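Local coordinates for DBF2 kinase activator protein MOB1 (Saccharomyces cerevisiae, PDB 2HJN) that activates the DBF2 protein kinase of the mitotic exit network by binding it, which is required for its phosphorylation by CDC15, at residues T22-H30 / Y94-P103; F178-F189 / L201-C209. One frame throughout, in Å; residues are numbered along the deposited sequence.

Contact 1: residues T22-H30 / Y94-P103; sequences TDFNYTPSH and YGSITEFCSP. With ZN (zinc ion), chain B.
The backbones of N25, Y26 and P28 run past S102, T98 and G95, with CA atoms 5.3 Å apart for N25 and S102, and a type I turn from T22 to N25 leads in. The 22-30 segment has no regular structure. It lies along the C-terminal part of helix 75-97, the 3-10 segment 98-100 and the loop after it.

T98 makes the direct polar link. Its OG1 donates to Y26 O at 2.7 Å, in the carbonyl plane and on a lone pair, with a C=O...donor angle of 124°. OG1 stands opposite the T98 backbone N (chi1 -174°), which turns it to the Y26 carbonyl. Water 2 joins the same group: it accepts from Y26 N and donates to T98 OG1 and, at 2.6 Å, to C101 O. N25 CB lies 3.5 Å from T98 O, and water 1 bridges N25 ND2 to E99 O.

Segment 94-103 carries one corner of the zinc site of this MOB1/phocein protein; 22-30 packs beside it and gives no ligand. C101 SG binds the zinc ion at 2.4 Å, and C106, H183 and H188 complete the site. The bonds of water 2 thus reach the backbone of a zinc ligand.

The rings of Y26 and Y94 meet at an oblique angle, planes 78° apart, with Y26 CD2 3.8 Å from Y94 CD2. Y26 OH is hydrogen-bonded to N91 and R141. At one end F24 CB packs on P103 CG. At the other, P28 CG rests 3.7 Å from G95 CA. The E99 carboxylate reaches across the dimer, where OE2 accepts from H30 N of the second subunit.

Contact 2: residues F178-F189 / L201-C209; sequences FRVYAHIYCHHF and LNTSFRHFC. With ZN (zinc ion), chain B; SO4 (sulfate ion), chain C.
Y181 sits as a knob in a hole formed by L201, S204, F205 and F208, at the heart of a buried aromatic cluster. The cluster joins two near-antiparallel helices of the MOB1/phocein fold, whose segment axes cross at -148°. Y181 CG lies opposite its carbonyl carbon (chi1 -83°), which sends the ring in among these residues. The edge of F205 points at the face of Y181, with F205 CD1 3.6 Å from Y181 CG. Y181 in turn puts its CE2 edge over the face of F208. Its OH is hydrogen-bonded to S204 OG in the ring plane, but the 2.4 Å between them is doubtfully short. With an alanine here the phenol is gone, which would probably open a gap between F205 and F208 and leave S204 OG only Q89.

L201 is a second knob, among Y181, I184, Y185 and F189. Its CD2 makes a CH-pi contact over the face of Y185. Y185 presents its CE1 edge to the face of F205, while its OH donates to N202 OD1 at 2.6 Å, ring and amide planes only 6° apart. F178 adds its CE1 beside F205 CE1.

Farther out, L229, V230 and L233 of helix 227-233 touch F205. N202 ND2 is hydrogen-bonded to E60 OE2, which helps hold the amide for Y185.

In the fold
Along the chain the contacts are in series, neither nested nor crossed. Contact 1 closes first, over 63 intervening residues that include helix 49-58 and most of helix 75-97. It brings the N-terminal segment 22-30 onto the end of that helix. Contact 2 closes later, over 11 residues that include helix 189-194, and pairs helix 165-187 with helix 198-214. Their centres lie 16 Å apart, yet the two touch. Y94 packs on V180 and H183, and F100 O lies near H188. The zinc ion ties them together, with one ligand from contact 1, two from contact 2 and C106 from the chain between.

Contact 1: residues T22-H30 / Y94-P103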
loop_
_atom_site.group_PDB
_atom_site.type_symbol
_atom_site.label_atom_id
_atom_site.label_comp_id
_atom_site.label_asym_id
_atom_site.label_seq_id
_atom_site.Cartn_x
_atom_site.Cartn_y
_atom_site.Cartn_z
ATOM N N THR A 22 -2.216 2.948 19.503
ATOM C CA THR A 22 -2.184 3.049 18.030
ATOM C C THR A 22 -2.549 4.452 17.518
ATOM O O THR A 22 -2.424 4.765 16.312
ATOM C CB THR A 22 -3.096 1.922 17.411
ATOM O OG1 THR A 22 -2.425 1.276 16.323
ATOM C CG2 THR A 22 -4.513 2.433 17.002
ATOM N N ASP A 23 -2.988 5.296 18.463
ATOM C CA ASP A 23 -3.540 6.626 18.176
ATOM C C ASP A 23 -2.512 7.549 17.493
ATOM O O ASP A 23 -2.873 8.498 16.789
ATOM C CB ASP A 23 -4.059 7.278 19.478
ATOM C CG ASP A 23 -4.929 6.320 20.352
ATOM O OD1 ASP A 23 -5.359 5.226 19.900
ATOM O OD2 ASP A 23 -5.198 6.680 21.518
ATOM N N PHE A 24 -1.236 7.223 17.694
ATOM C CA PHE A 24 -0.123 8.102 17.338
ATOM C C PHE A 24 0.798 7.562 16.234
ATOM O O PHE A 24 1.932 8.032 16.145
ATOM C CB PHE A 24 0.675 8.493 18.608
ATOM C CG PHE A 24 -0.207 9.001 19.738
ATOM C CD1 PHE A 24 -0.815 10.264 19.653
ATOM C CD2 PHE A 24 -0.460 8.199 20.853
ATOM C CE1 PHE A 24 -1.684 10.725 20.669
ATOM C CE2 PHE A 24 -1.305 8.643 21.888
ATOM C CZ PHE A 24 -1.916 9.902 21.795
ATOM N N ASN A 25 0.298 6.629 15.401
ATOM C CA ASN A 25 0.919 6.227 14.131
ATOM C C ASN A 25 0.615 7.222 12.999
ATOM O O ASN A 25 -0.366 7.939 13.042
ATOM C CB ASN A 25 0.430 4.826 13.682
ATOM C CG ASN A 25 0.600 3.771 14.741
ATOM O OD1 ASN A 25 1.371 3.929 15.703
ATOM N ND2 ASN A 25 -0.157 2.683 14.593
ATOM N N TYR A 26 1.426 7.203 11.946
ATOM C CA TYR A 26 1.198 8.033 10.763
ATOM C C TYR A 26 -0.214 7.761 10.174
ATOM O O TYR A 26 -0.601 6.597 10.027
ATOM C CB TYR A 26 2.287 7.746 9.711
ATOM C CG TYR A 26 2.032 8.469 8.391
ATOM C CD1 TYR A 26 2.051 9.867 8.328
ATOM C CD2 TYR A 26 1.713 7.767 7.221
ATOM C CE1 TYR A 26 1.764 10.563 7.123
ATOM C CE2 TYR A 26 1.442 8.477 5.995
ATOM C CZ TYR A 26 1.462 9.855 5.975
ATOM O OH TYR A 26 1.222 10.575 4.819
ATOM N N THR A 27 -0.978 8.852 9.954
ATOM C CA THR A 27 -2.255 8.834 9.196
ATOM C C THR A 27 -2.075 9.188 7.697
ATOM O O THR A 27 -1.688 10.296 7.344
ATOM C CB THR A 27 -3.341 9.769 9.851
ATOM O OG1 THR A 27 -3.468 9.447 11.242
ATOM C CG2 THR A 27 -4.728 9.564 9.183
ATOM N N PRO A 28 -2.334 8.217 6.784
ATOM C CA PRO A 28 -2.158 8.594 5.381
ATOM C C PRO A 28 -3.184 9.623 4.885
ATOM O O PRO A 28 -4.265 9.736 5.439
ATOM C CB PRO A 28 -2.244 7.230 4.633
ATOM C CG PRO A 28 -1.965 6.151 5.752
ATOM C CD PRO A 28 -2.699 6.797 6.937
ATOM N N SER A 29 -2.792 10.436 3.910
ATOM C CA SER A 29 -3.653 11.338 3.170
ATOM C C SER A 29 -3.099 11.454 1.737
ATOM O O SER A 29 -1.979 11.894 1.526
ATOM C CB SER A 29 -3.711 12.758 3.775
ATOM O OG SER A 29 -4.569 13.628 3.007
ATOM N N HIS A 30 -3.896 11.063 0.755
ATOM C CA HIS A 30 -3.582 11.230 -0.640
ATOM C C HIS A 30 -3.759 12.712 -1.058
ATOM O O HIS A 30 -4.708 13.397 -0.629
ATOM C CB HIS A 30 -4.546 10.323 -1.451
ATOM C CG HIS A 30 -4.252 10.267 -2.917
ATOM N ND1 HIS A 30 -5.062 10.866 -3.852
ATOM C CD2 HIS A 30 -3.266 9.639 -3.610
ATOM C CE1 HIS A 30 -4.567 10.643 -5.060
ATOM N NE2 HIS A 30 -3.477 9.909 -4.943
ATOM N N TYR A 94 4.397 4.378 3.202
ATOM C CA TYR A 94 4.309 4.498 4.699
ATOM C C TYR A 94 3.026 3.950 5.231
ATOM O O TYR A 94 2.980 3.276 6.271
ATOM C CB TYR A 94 4.573 5.938 5.192
ATOM C CG TYR A 94 5.463 5.982 6.403
ATOM C CD1 TYR A 94 6.825 6.224 6.275
ATOM C CD2 TYR A 94 4.960 5.751 7.678
ATOM C CE1 TYR A 94 7.661 6.231 7.385
ATOM C CE2 TYR A 94 5.805 5.776 8.833
ATOM C CZ TYR A 94 7.145 6.014 8.663
ATOM O OH TYR A 94 7.979 6.055 9.745
ATOM N N GLY A 95 1.978 4.164 4.491
ATOM C CA GLY A 95 0.668 3.670 4.850
ATOM C C GLY A 95 0.624 2.173 4.943
ATOM O O GLY A 95 -0.130 1.643 5.726
ATOM N N SER A 96 1.383 1.472 4.107
ATOM C CA SER A 96 1.381 0.009 4.137
ATOM C C SER A 96 1.976 -0.579 5.435
ATOM O O SER A 96 1.584 -1.671 5.899
ATOM C CB SER A 96 2.097 -0.567 2.893
ATOM O OG SER A 96 3.507 -0.503 3.031
ATOM N N ILE A 97 2.904 0.156 6.037
ATOM C CA ILE A 97 3.596 -0.353 7.228
ATOM C C ILE A 97 3.329 0.456 8.508
ATOM O O ILE A 97 3.984 0.226 9.538
ATOM C CB ILE A 97 5.122 -0.574 6.976
ATOM C CG1 ILE A 97 5.792 0.668 6.351
ATOM C CG2 ILE A 97 5.306 -1.756 6.064
ATOM C CD1 ILE A 97 6.290 1.692 7.335
ATOM N N THR A 98 2.377 1.388 8.427
ATOM C CA THR A 98 2.206 2.393 9.494
ATOM C C THR A 98 1.953 1.815 10.911
ATOM O O THR A 98 2.373 2.421 11.953
ATOM C CB THR A 98 1.063 3.387 9.151
ATOM O OG1 THR A 98 1.038 4.401 10.149
ATOM C CG2 THR A 98 -0.336 2.685 9.141
ATOM N N GLU A 99 1.279 0.670 10.963
ATOM C CA GLU A 99 1.028 0.025 12.263
ATOM C C GLU A 99 2.289 -0.533 12.917
ATOM O O GLU A 99 2.244 -0.879 14.082
ATOM C CB GLU A 99 -0.042 -1.083 12.185
ATOM C CG GLU A 99 -1.457 -0.626 11.884
ATOM C CD GLU A 99 -2.451 -1.818 11.853
ATOM O OE1 GLU A 99 -2.665 -2.468 12.886
ATOM O OE2 GLU A 99 -2.981 -2.125 10.788
ATOM N N PHE A 100 3.396 -0.639 12.175
ATOM C CA PHE A 100 4.697 -1.138 12.703
ATOM C C PHE A 100 5.655 -0.016 13.144
ATOM O O PHE A 100 6.744 -0.281 13.636
ATOM C CB PHE A 100 5.391 -1.995 11.640
ATOM C CG PHE A 100 4.508 -3.101 11.075
ATOM C CD1 PHE A 100 4.099 -3.074 9.743
ATOM C CD2 PHE A 100 4.045 -4.120 11.890
ATOM C CE1 PHE A 100 3.268 -4.069 9.217
ATOM C CE2 PHE A 100 3.208 -5.128 11.374
ATOM C CZ PHE A 100 2.824 -5.099 10.028
ATOM N N CYS A 101 5.230 1.232 12.968
ATOM C CA CYS A 101 6.025 2.412 13.362
ATOM C C CYS A 101 5.220 3.278 14.347
ATOM O O CYS A 101 4.361 4.070 13.972
ATOM C CB CYS A 101 6.462 3.193 12.130
ATOM S SG CYS A 101 7.519 4.597 12.461
ATOM N N SER A 102 5.507 3.083 15.630
ATOM C CA SER A 102 4.872 3.828 16.731
ATOM C C SER A 102 5.930 4.571 17.576
ATOM O O SER A 102 7.117 4.357 17.415
ATOM C CB SER A 102 4.091 2.871 17.664
ATOM O OG SER A 102 4.992 2.098 18.449
ATOM N N PRO A 103 5.485 5.475 18.478
ATOM C CA PRO A 103 6.458 6.131 19.327
ATOM C C PRO A 103 7.222 5.175 20.255
ATOM O O PRO A 103 8.286 5.567 20.751
ATOM C CB PRO A 103 5.614 7.078 20.158
ATOM C CG PRO A 103 4.468 7.335 19.392
ATOM C CD PRO A 103 4.136 6.015 18.716
HETATM ZN ZN ZN B . 9.639 3.526 12.422
HETATM O O HOH W 1 0.966 0.303 16.495
HETATM O O HOH W 2 3.400 5.148 11.829
#

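Contact 2: residues F178-F189 / L201-C209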
loop_
_atom_site.group_PDB
_atom_site.type_symbol
_atom_site.label_atom_id
_atom_site.label_comp_id
_atom_site.label_asym_id
_atom_site.label_seq_id
_atom_site.Cartn_x
_atom_site.Cartn_y
_atom_site.Cartn_z
ATOM N N PHE A 178 13.056 12.540 1.045
ATOM C CA PHE A 178 14.166 11.540 1.110
ATOM C C PHE A 178 14.350 10.939 2.486
ATOM O O PHE A 178 14.517 9.748 2.567
ATOM C CB PHE A 178 15.528 12.078 0.584
ATOM C CG PHE A 178 16.613 10.992 0.462
ATOM C CD1 PHE A 178 16.914 10.413 -0.775
ATOM C CD2 PHE A 178 17.341 10.588 1.590
ATOM C CE1 PHE A 178 17.886 9.419 -0.886
ATOM C CE2 PHE A 178 18.313 9.549 1.505
ATOM C CZ PHE A 178 18.576 8.977 0.271
ATOM N N ARG A 179 14.340 11.758 3.554
ATOM C CA ARG A 179 14.453 11.274 4.946
ATOM C C ARG A 179 13.392 10.193 5.298
ATOM O O ARG A 179 13.640 9.355 6.156
ATOM C CB ARG A 179 14.306 12.458 5.944
ATOM C CG ARG A 179 15.469 13.503 5.786
ATOM C CD ARG A 179 15.385 14.811 6.554
ATOM N NE ARG A 179 16.445 15.660 6.012
ATOM C CZ ARG A 179 16.426 16.981 5.939
ATOM N NH1 ARG A 179 15.398 17.655 6.396
ATOM N NH2 ARG A 179 17.476 17.630 5.408
ATOM N N VAL A 180 12.208 10.264 4.667
ATOM C CA VAL A 180 11.134 9.240 4.877
ATOM C C VAL A 180 11.558 7.931 4.234
ATOM O O VAL A 180 11.434 6.864 4.853
ATOM C CB VAL A 180 9.759 9.699 4.325
ATOM C CG1 VAL A 180 8.689 8.632 4.637
ATOM C CG2 VAL A 180 9.355 11.099 4.941
ATOM N N TYR A 181 12.079 7.988 3.011
ATOM C CA TYR A 181 12.644 6.758 2.391
ATOM C C TYR A 181 13.744 6.173 3.273
ATOM O O TYR A 181 13.810 4.939 3.447
ATOM C CB TYR A 181 13.270 7.034 1.004
ATOM C CG TYR A 181 12.307 7.062 -0.163
ATOM C CD1 TYR A 181 11.618 5.922 -0.564
ATOM C CD2 TYR A 181 12.127 8.241 -0.894
ATOM C CE1 TYR A 181 10.753 5.978 -1.668
ATOM C CE2 TYR A 181 11.291 8.300 -1.963
ATOM C CZ TYR A 181 10.611 7.168 -2.353
ATOM O OH TYR A 181 9.824 7.282 -3.443
ATOM N N ALA A 182 14.579 7.050 3.839
ATOM C CA ALA A 182 15.705 6.563 4.666
ATOM C C ALA A 182 15.206 5.786 5.895
ATOM O O ALA A 182 15.761 4.722 6.257
ATOM C CB ALA A 182 16.665 7.714 5.078
ATOM N N HIS A 183 14.183 6.313 6.569
ATOM C CA HIS A 183 13.628 5.596 7.742
ATOM C C HIS A 183 13.025 4.219 7.355
ATOM O O HIS A 183 13.173 3.227 8.097
ATOM C CB HIS A 183 12.588 6.460 8.492
ATOM C CG HIS A 183 12.109 5.822 9.758
ATOM N ND1 HIS A 183 12.938 5.597 10.839
ATOM C CD2 HIS A 183 10.930 5.218 10.050
ATOM C CE1 HIS A 183 12.277 4.917 11.760
ATOM N NE2 HIS A 183 11.056 4.672 11.303
ATOM N N ILE A 184 12.300 4.175 6.229
ATOM C CA ILE A 184 11.655 2.933 5.767
ATOM C C ILE A 184 12.681 1.837 5.528
ATOM O O ILE A 184 12.537 0.725 6.019
ATOM C CB ILE A 184 10.749 3.124 4.446
ATOM C CG1 ILE A 184 9.492 3.944 4.719
ATOM C CG2 ILE A 184 10.181 1.778 3.914
ATOM C CD1 ILE A 184 8.865 4.516 3.452
ATOM N N TYR A 185 13.729 2.161 4.756
ATOM C CA TYR A 185 14.753 1.175 4.363
ATOM C C TYR A 185 15.544 0.683 5.561
ATOM O O TYR A 185 15.846 -0.511 5.675
ATOM C CB TYR A 185 15.739 1.847 3.376
ATOM C CG TYR A 185 15.390 1.653 1.932
ATOM C CD1 TYR A 185 14.945 2.729 1.154
ATOM C CD2 TYR A 185 15.460 0.374 1.339
ATOM C CE1 TYR A 185 14.600 2.549 -0.190
ATOM C CE2 TYR A 185 15.106 0.182 0.004
ATOM C CZ TYR A 185 14.675 1.277 -0.759
ATOM O OH TYR A 185 14.349 1.121 -2.109
ATOM N N CYS A 186 15.941 1.611 6.446
ATOM C CA CYS A 186 16.793 1.272 7.606
ATOM C C CYS A 186 16.029 0.665 8.809
ATOM O O CYS A 186 16.621 -0.071 9.623
ATOM C CB CYS A 186 17.628 2.468 8.064
ATOM S SG CYS A 186 18.744 3.102 6.793
ATOM N N HIS A 187 14.739 0.932 8.922
ATOM C CA HIS A 187 13.990 0.411 10.062
ATOM C C HIS A 187 12.735 -0.421 9.807
ATOM O O HIS A 187 12.251 -1.107 10.729
ATOM C CB HIS A 187 13.809 1.547 11.094
ATOM C CG HIS A 187 15.135 2.107 11.540
ATOM N ND1 HIS A 187 15.946 1.441 12.423
ATOM C CD2 HIS A 187 15.855 3.173 11.107
ATOM C CE1 HIS A 187 17.067 2.119 12.592
ATOM N NE2 HIS A 187 17.047 3.159 11.779
ATOM N N HIS A 188 12.221 -0.407 8.566
ATOM C CA HIS A 188 11.002 -1.196 8.264
ATOM C C HIS A 188 11.069 -2.120 7.054
ATOM O O HIS A 188 10.034 -2.582 6.582
ATOM C CB HIS A 188 9.776 -0.257 8.188
ATOM C CG HIS A 188 9.540 0.484 9.474
ATOM N ND1 HIS A 188 9.074 -0.140 10.611
ATOM C CD2 HIS A 188 9.859 1.748 9.843
ATOM C CE1 HIS A 188 9.032 0.729 11.606
ATOM N NE2 HIS A 188 9.495 1.889 11.167
ATOM N N PHE A 189 12.260 -2.382 6.532
ATOM C CA PHE A 189 12.317 -3.165 5.266
ATOM C C PHE A 189 11.749 -4.569 5.404
ATOM O O PHE A 189 11.182 -5.065 4.428
ATOM C CB PHE A 189 13.711 -3.207 4.656
ATOM C CG PHE A 189 13.771 -3.714 3.202
ATOM C CD1 PHE A 189 13.571 -2.834 2.114
ATOM C CD2 PHE A 189 14.110 -5.048 2.903
ATOM C CE1 PHE A 189 13.630 -3.301 0.775
ATOM C CE2 PHE A 189 14.149 -5.495 1.569
ATOM C CZ PHE A 189 13.924 -4.632 0.513
ATOM N N LEU A 201 8.826 -0.529 -3.776
ATOM C CA LEU A 201 9.642 0.418 -2.977
ATOM C C LEU A 201 10.889 0.817 -3.772
ATOM O O LEU A 201 11.191 1.997 -3.909
ATOM C CB LEU A 201 10.074 -0.210 -1.622
ATOM C CG LEU A 201 11.042 0.595 -0.733
ATOM C CD1 LEU A 201 10.586 2.040 -0.481
ATOM C CD2 LEU A 201 11.286 -0.177 0.633
ATOM N N ASN A 202 11.608 -0.186 -4.284
ATOM C CA ASN A 202 12.873 0.031 -5.014
ATOM C C ASN A 202 12.652 0.797 -6.324
ATOM O O ASN A 202 13.494 1.622 -6.696
ATOM C CB ASN A 202 13.637 -1.285 -5.284
ATOM C CG ASN A 202 14.168 -1.962 -4.023
ATOM O OD1 ASN A 202 14.257 -1.371 -2.943
ATOM N ND2 ASN A 202 14.510 -3.252 -4.164
ATOM N N THR A 203 11.529 0.537 -6.990
ATOM C CA THR A 203 11.168 1.257 -8.230
ATOM C C THR A 203 10.868 2.724 -7.996
ATOM O O THR A 203 11.379 3.561 -8.725
ATOM C CB THR A 203 10.010 0.563 -9.041
ATOM O OG1 THR A 203 10.388 -0.808 -9.356
ATOM C CG2 THR A 203 9.729 1.311 -10.336
ATOM N N SER A 204 10.040 3.030 -6.985
ATOM C CA SER A 204 9.763 4.448 -6.538
ATOM C C SER A 204 11.024 5.214 -6.187
ATOM O O SER A 204 11.254 6.333 -6.639
ATOM C CB SER A 204 8.826 4.403 -5.302
ATOM O OG SER A 204 8.494 5.702 -4.741
ATOM N N PHE A 205 11.841 4.601 -5.325
ATOM C CA PHE A 205 13.079 5.232 -4.886
ATOM C C PHE A 205 14.069 5.495 -6.058
ATOM O O PHE A 205 14.722 6.559 -6.094
ATOM C CB PHE A 205 13.710 4.339 -3.818
ATOM C CG PHE A 205 14.998 4.873 -3.231
ATOM C CD1 PHE A 205 14.978 5.931 -2.343
ATOM C CD2 PHE A 205 16.224 4.280 -3.551
ATOM C CE1 PHE A 205 16.164 6.440 -1.793
ATOM C CE2 PHE A 205 17.452 4.756 -3.003
ATOM C CZ PHE A 205 17.422 5.830 -2.133
ATOM N N ARG A 206 14.193 4.514 -6.955
ATOM C CA ARG A 206 15.023 4.640 -8.138
ATOM C C ARG A 206 14.554 5.838 -8.989
ATOM O O ARG A 206 15.372 6.629 -9.436
ATOM C CB ARG A 206 14.961 3.340 -8.983
ATOM C CG ARG A 206 15.617 3.426 -10.423
ATOM C CD ARG A 206 15.547 2.071 -11.240
ATOM N NE ARG A 206 14.248 1.839 -11.911
ATOM C CZ ARG A 206 13.479 0.750 -11.736
ATOM N NH1 ARG A 206 13.865 -0.217 -10.894
ATOM N NH2 ARG A 206 12.324 0.618 -12.396
ATOM N N HIS A 207 13.249 5.924 -9.249
ATOM C CA HIS A 207 12.661 7.010 -10.054
ATOM C C HIS A 207 12.838 8.377 -9.336
ATOM O O HIS A 207 13.142 9.407 -9.989
ATOM C CB HIS A 207 11.195 6.658 -10.400
ATOM C CG HIS A 207 10.512 7.659 -11.300
ATOM N ND1 HIS A 207 9.202 8.060 -11.111
ATOM C CD2 HIS A 207 10.958 8.353 -12.378
ATOM C CE1 HIS A 207 8.870 8.943 -12.036
ATOM N NE2 HIS A 207 9.918 9.145 -12.813
ATOM N N PHE A 208 12.701 8.379 -8.001
ATOM C CA PHE A 208 12.917 9.594 -7.175
ATOM C C PHE A 208 14.364 10.112 -7.369
ATOM O O PHE A 208 14.573 11.286 -7.650
ATOM C CB PHE A 208 12.617 9.264 -5.691
ATOM C CG PHE A 208 12.732 10.443 -4.735
ATOM C CD1 PHE A 208 11.597 11.146 -4.338
ATOM C CD2 PHE A 208 13.966 10.801 -4.179
ATOM C CE1 PHE A 208 11.679 12.254 -3.407
ATOM C CE2 PHE A 208 14.083 11.875 -3.250
ATOM C CZ PHE A 208 12.927 12.599 -2.848
ATOM N N CYS A 209 15.344 9.201 -7.258
ATOM C CA CYS A 209 16.764 9.518 -7.362
ATOM C C CYS A 209 17.203 9.898 -8.777
ATOM O O CYS A 209 18.040 10.771 -8.919
ATOM C CB CYS A 209 17.634 8.366 -6.839
ATOM S SG CYS A 209 17.466 8.095 -5.035
HETATM ZN ZN ZN B . 9.639 3.526 12.422
HETATM S S SO4 C . 15.942 21.390 5.379
HETATM O O1 SO4 C . 15.514 21.774 4.029
HETATM O O2 SO4 C . 17.224 20.681 5.222
HETATM O O3 SO4 C . 15.989 22.520 6.292
HETATM O O4 SO4 C . 15.028 20.491 6.059
#